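DSBA-like thioredoxin domain-containing protein (Pseudomonas aeruginosa PAO1, PDB 5HFI) is a cytosolic disulfide reductase, a DsbA-like member of the thioredoxin superfamily, that binds glutathione and probably works through thiol-disulfide exchange. Local coordinates at residues Glu106-Leu111 with Glu147-Ala152; Thr99-Ala104 with Ala113-Arg118. All blocks are in the same frame, centred on the assembly; numbering follows the deposited sequence.

Interaction 1 (Glu106-Leu111 with Glu147-Ala152)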
loop_
_atom_site.group_PDB
_atom_site.type_symbol
_atom_site.label_atom_id
_atom_site.label_comp_id
_atom_site.label_asym_id
_atom_site.label_seq_id
_atom_site.Cartn_x
_atom_site.Cartn_y
_atom_site.Cartn_z
ATOM N N GLU A 106 10.807 -4.570 -3.830
ATOM C CA GLU A 106 11.544 -3.419 -4.338
ATOM C C GLU A 106 13.046 -3.683 -4.336
ATOM O O GLU A 106 13.748 -3.315 -5.284
ATOM C CB GLU A 106 11.210 -2.175 -3.513
ATOM C CG GLU A 106 11.898 -0.904 -3.991
ATOM C CD GLU A 106 11.467 -0.486 -5.387
ATOM O OE1 GLU A 106 10.336 -0.825 -5.798
ATOM O OE2 GLU A 106 12.266 0.185 -6.075
ATOM N N ALA A 107 13.551 -4.334 -3.285
ATOM C CA ALA A 107 14.980 -4.619 -3.203
ATOM C C ALA A 107 15.412 -5.624 -4.266
ATOM O O ALA A 107 16.474 -5.468 -4.880
ATOM C CB ALA A 107 15.333 -5.135 -1.808
ATOM N N LEU A 108 14.603 -6.659 -4.496
ATOM C CA LEU A 108 14.981 -7.712 -5.434
ATOM C C LEU A 108 14.832 -7.261 -6.880
ATOM O O LEU A 108 15.734 -7.462 -7.699
ATOM C CB LEU A 108 14.130 -8.959 -5.197
ATOM C CG LEU A 108 14.759 -10.171 -4.517
ATOM C CD1 LEU A 108 13.802 -11.335 -4.631
ATOM C CD2 LEU A 108 16.099 -10.518 -5.142
ATOM N N ASP A 109 13.692 -6.657 -7.213
ATOM C CA ASP A 109 13.319 -6.489 -8.609
ATOM C C ASP A 109 12.734 -5.113 -8.906
ATOM O O ASP A 109 12.237 -4.900 -10.020
ATOM C CB ASP A 109 12.312 -7.578 -9.009
ATOM C CG ASP A 109 12.615 -8.191 -10.360
ATOM O OD1 ASP A 109 13.174 -7.489 -11.218
ATOM O OD2 ASP A 109 12.286 -9.377 -10.571
ATOM N N GLY A 110 12.778 -4.176 -7.962
ATOM C CA GLY A 110 12.132 -2.892 -8.170
ATOM C C GLY A 110 10.642 -2.996 -8.399
ATOM O O GLY A 110 10.072 -2.177 -9.128
ATOM N N LEU A 111 9.992 -3.992 -7.798
ATOM C CA LEU A 111 8.568 -4.241 -7.985
ATOM C C LEU A 111 7.760 -3.920 -6.731
ATOM O O LEU A 111 6.759 -4.584 -6.449
ATOM C CB LEU A 111 8.336 -5.691 -8.404
ATOM C CG LEU A 111 8.809 -6.075 -9.807
ATOM C CD1 LEU A 111 8.606 -7.555 -10.045
ATOM C CD2 LEU A 111 8.061 -5.267 -10.848
ATOM N N GLU A 147 12.682 -17.159 -7.125
ATOM C CA GLU A 147 14.105 -17.381 -6.880
ATOM C C GLU A 147 14.653 -16.194 -6.097
ATOM O O GLU A 147 14.972 -15.149 -6.669
ATOM C CB GLU A 147 14.857 -17.578 -8.191
ATOM C CG GLU A 147 16.352 -17.784 -8.019
ATOM C CD GLU A 147 16.685 -18.976 -7.138
ATOM O OE1 GLU A 147 16.741 -18.811 -5.901
ATOM O OE2 GLU A 147 16.887 -20.080 -7.684
ATOM N N GLY A 148 14.753 -16.352 -4.779
ATOM C CA GLY A 148 15.364 -15.361 -3.917
ATOM C C GLY A 148 14.402 -14.548 -3.076
ATOM O O GLY A 148 14.850 -13.893 -2.127
ATOM N N PHE A 149 13.101 -14.559 -3.379
ATOM C CA PHE A 149 12.184 -13.699 -2.631
ATOM C C PHE A 149 12.044 -14.155 -1.187
ATOM O O PHE A 149 11.927 -13.323 -0.280
ATOM C CB PHE A 149 10.816 -13.646 -3.310
ATOM C CG PHE A 149 9.827 -12.751 -2.615
ATOM C CD1 PHE A 149 9.905 -11.376 -2.756
ATOM C CD2 PHE A 149 8.812 -13.285 -1.841
ATOM C CE1 PHE A 149 8.999 -10.549 -2.124
ATOM C CE2 PHE A 149 7.902 -12.464 -1.208
ATOM C CZ PHE A 149 7.995 -11.093 -1.350
ATOM N N ALA A 150 12.057 -15.470 -0.951
ATOM C CA ALA A 150 11.943 -15.976 0.413
ATOM C C ALA A 150 13.044 -15.409 1.299
ATOM O O ALA A 150 12.777 -14.916 2.401
ATOM C CB ALA A 150 11.982 -17.503 0.414
ATOM N N GLU A 151 14.291 -15.453 0.821
ATOM C CA GLU A 151 15.405 -14.937 1.610
ATOM C C GLU A 151 15.326 -13.424 1.753
ATOM O O GLU A 151 15.608 -12.887 2.830
ATOM C CB GLU A 151 16.743 -15.332 0.985
ATOM C CG GLU A 151 17.064 -16.820 1.063
ATOM C CD GLU A 151 16.172 -17.673 0.173
ATOM O OE1 GLU A 151 15.734 -17.161 -0.884
ATOM O OE2 GLU A 151 15.916 -18.847 0.539
ATOM N N ALA A 152 14.960 -12.722 0.677
ATOM C CA ALA A 152 14.839 -11.269 0.751
ATOM C C ALA A 152 13.735 -10.852 1.714
ATOM O O ALA A 152 13.889 -9.877 2.461
ATOM C CB ALA A 152 14.585 -10.693 -0.642
#
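Leu-108 reaches out from the last turn of helix 96-109 and sets methyl CD1 on the start of helix 149-157. Its closest partners are backbone atoms: Leu-108 CD1 lies 3.5 Å from both Phe-149 N and Phe-149 CA, and Gly-148 C is 3.6 Å from the same methyl. Gly-148, the N-cap residue, presents bare main chain here; at its phi of 106° a CB would press on the carbonyl O of Glu-147 and would also lie towards Leu-108 CD1. Further along the leucine, Leu-108 CG rests on Ala-152 CB at 3.9 Å, one helical turn on from Gly-148. The side chain thus spans that turn, whose fold is closed by the bond from Ala-152 N to Gly-148 O (3.0 Å). Leu-108 CD1 also comes to the Phe-149 ring at its edge, near the ring plane, and touches Phe-149 CB at 4.0 Å. No hydrogen bond crosses the contact, which is apolar and largely carried by one residue. Behind Leu-108 its helix ends: Gly-110 N still bonds Glu-106 O, but Gly-110 itself turns to positive phi. The chain then starts helix 112-124 after N-cap Leu-111, and Glu-106 OE1 accepts a bond from Gly-112 N. Ala-104, a turn before Leu-108, packs against Ala-152, while Ala-150 of helix 149-157 touches Arg-133 and Leu-137 of helix 133-142.

Interaction 2 (Thr99-Ala104 with Ala113-Arg118)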
loop_
_atom_site.group_PDB
_atom_site.type_symbol
_atom_site.label_atom_id
_atom_site.label_comp_id
_atom_site.label_asym_id
_atom_site.label_seq_id
_atom_site.Cartn_x
_atom_site.Cartn_y
_atom_site.Cartn_z
ATOM N N THR A 99 4.289 -5.164 4.570
ATOM C CA THR A 99 5.232 -4.096 4.254
ATOM C C THR A 99 6.612 -4.663 3.943
ATOM O O THR A 99 7.275 -4.213 3.000
ATOM C CB THR A 99 5.305 -3.085 5.398
ATOM O OG1 THR A 99 3.994 -2.570 5.665
ATOM C CG2 THR A 99 6.222 -1.926 5.022
ATOM N N ALA A 100 7.059 -5.659 4.715
ATOM C CA ALA A 100 8.327 -6.314 4.411
ATOM C C ALA A 100 8.315 -6.940 3.022
ATOM O O ALA A 100 9.343 -6.941 2.332
ATOM C CB ALA A 100 8.644 -7.373 5.468
ATOM N N ALA A 101 7.167 -7.467 2.590
ATOM C CA ALA A 101 7.070 -8.027 1.245
ATOM C C ALA A 101 7.243 -6.946 0.185
ATOM O O ALA A 101 7.876 -7.179 -0.851
ATOM C CB ALA A 101 5.731 -8.745 1.071
ATOM N N VAL A 102 6.688 -5.757 0.429
ATOM C CA VAL A 102 6.873 -4.644 -0.498
ATOM C C VAL A 102 8.343 -4.242 -0.545
ATOM O O VAL A 102 8.917 -4.036 -1.622
ATOM C CB VAL A 102 5.978 -3.457 -0.093
ATOM C CG1 VAL A 102 6.362 -2.206 -0.863
ATOM C CG2 VAL A 102 4.502 -3.803 -0.296
ATOM N N LEU A 103 8.971 -4.123 0.628
ATOM C CA LEU A 103 10.398 -3.817 0.684
ATOM C C LEU A 103 11.217 -4.858 -0.066
ATOM O O LEU A 103 12.133 -4.512 -0.821
ATOM C CB LEU A 103 10.862 -3.735 2.139
ATOM C CG LEU A 103 10.488 -2.482 2.928
ATOM C CD1 LEU A 103 11.020 -2.583 4.350
ATOM C CD2 LEU A 103 11.035 -1.246 2.237
ATOM N N ALA A 104 10.904 -6.142 0.136
ATOM C CA ALA A 104 11.662 -7.205 -0.514
ATOM C C ALA A 104 11.480 -7.176 -2.026
ATOM O O ALA A 104 12.447 -7.357 -2.776
ATOM C CB ALA A 104 11.249 -8.563 0.054
ATOM N N ALA A 113 5.830 -1.231 -5.952
ATOM C CA ALA A 113 4.478 -0.761 -6.241
ATOM C C ALA A 113 3.598 -1.886 -6.772
ATOM O O ALA A 113 2.420 -1.988 -6.408
ATOM C CB ALA A 113 4.527 0.399 -7.236
ATOM N N ALA A 114 4.153 -2.742 -7.636
ATOM C CA ALA A 114 3.381 -3.870 -8.148
ATOM C C ALA A 114 3.047 -4.856 -7.038
ATOM O O ALA A 114 1.954 -5.431 -7.018
ATOM C CB ALA A 114 4.146 -4.570 -9.272
ATOM N N MET A 115 3.972 -5.064 -6.101
ATOM C CA MET A 115 3.703 -6.000 -5.014
ATOM C C MET A 115 2.647 -5.447 -4.062
ATOM O O MET A 115 1.786 -6.195 -3.584
ATOM C CB MET A 115 4.999 -6.326 -4.268
ATOM C CG MET A 115 4.800 -6.917 -2.875
ATOM S SD MET A 115 3.946 -8.514 -2.849
ATOM C CE MET A 115 4.683 -9.372 -4.215
ATOM N N LEU A 116 2.686 -4.140 -3.782
ATOM C CA LEU A 116 1.654 -3.536 -2.942
ATOM C C LEU A 116 0.275 -3.707 -3.564
ATOM O O LEU A 116 -0.682 -4.079 -2.875
ATOM C CB LEU A 116 1.954 -2.052 -2.709
ATOM C CG LEU A 116 0.876 -1.261 -1.958
ATOM C CD1 LEU A 116 0.676 -1.811 -0.549
ATOM C CD2 LEU A 116 1.209 0.228 -1.910
ATOM N N ALA A 117 0.154 -3.442 -4.869
ATOM C CA ALA A 117 -1.127 -3.615 -5.547
ATOM C C ALA A 117 -1.596 -5.064 -5.483
ATOM O O ALA A 117 -2.792 -5.331 -5.308
ATOM C CB ALA A 117 -1.020 -3.153 -7.001
ATOM N N ARG A 118 -0.669 -6.014 -5.632
ATOM C CA ARG A 118 -1.037 -7.427 -5.568
ATOM C C ARG A 118 -1.452 -7.824 -4.157
ATOM O O ARG A 118 -2.400 -8.600 -3.978
ATOM C CB ARG A 118 0.128 -8.295 -6.041
ATOM C CG ARG A 118 -0.189 -9.787 -6.074
ATOM C CD ARG A 118 -1.225 -10.105 -7.145
ATOM N NE ARG A 118 -1.711 -11.480 -7.058
ATOM C CZ ARG A 118 -2.780 -11.854 -6.360
ATOM N NH1 ARG A 118 -3.481 -10.957 -5.678
ATOM N NH2 ARG A 118 -3.149 -13.128 -6.342
#
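The bond from Ala-104 N to Ala-100 O, 2.8 Å long, belongs to the helical turn that carries Ala-101 and Val-102 to Met-115 and Leu-116 of helix 112-124. No hydrogen bond joins the two segments. Their short axes approach to 8.4 Å at 149°, close to antiparallel, as in a helical hairpin. The CA-CB bond of Met-115 is directed at helix 96-109, and chi1 of 161°, with CG opposite the backbone N, brings Met-115 CG to 3.7 Å from Ala-101 O and 3.9 Å from Val-102 CA. A bend at chi2 (63°) then turns Met-115 SD beside Ala-101 CB, at 4.3 Å. Val-102 answers with one branch: Val-102 CG2 reaches Leu-116 CB at 3.9 Å and lies as near to Leu-116 CA. The two side chains lie at a slant to each other. All four touching residues are buried. Tyr-13 of strand 8-13 touches both Val-102 and Leu-116, placing this helix pair against the thioredoxin-fold sheet, with the Leu-116 side chain about 9 Å from that of Cys-17 of the glutathione pocket, which has been seen joined covalently to glutathione in a structure of this protein. Phe-153 of helix 149-157 packs on Ala-101, and Thr-99 bridges Tyr-13 to Leu-161 and Phe-165 of helix 159-174.

Both interactions use helix 96-109, but at different levels. Interaction 2 lies in the core, where the helix pairs with its sequence neighbour 112-124 beside the central sheet; interaction 1 is at the surface, its centre about 17 Å from the chain centre, where the end of the helix meets 149-157. Neither has a cross-segment hydrogen bond. The surface contact relies on one long leucine over a glycine-led helix start, whereas the buried one spreads over methionine, valine, leucine and alanine between two helix flanks. They join directly: Phe-149 CE1 lies 3.7 Å from Ala-104 CB, linking the outer helix to the inner pair.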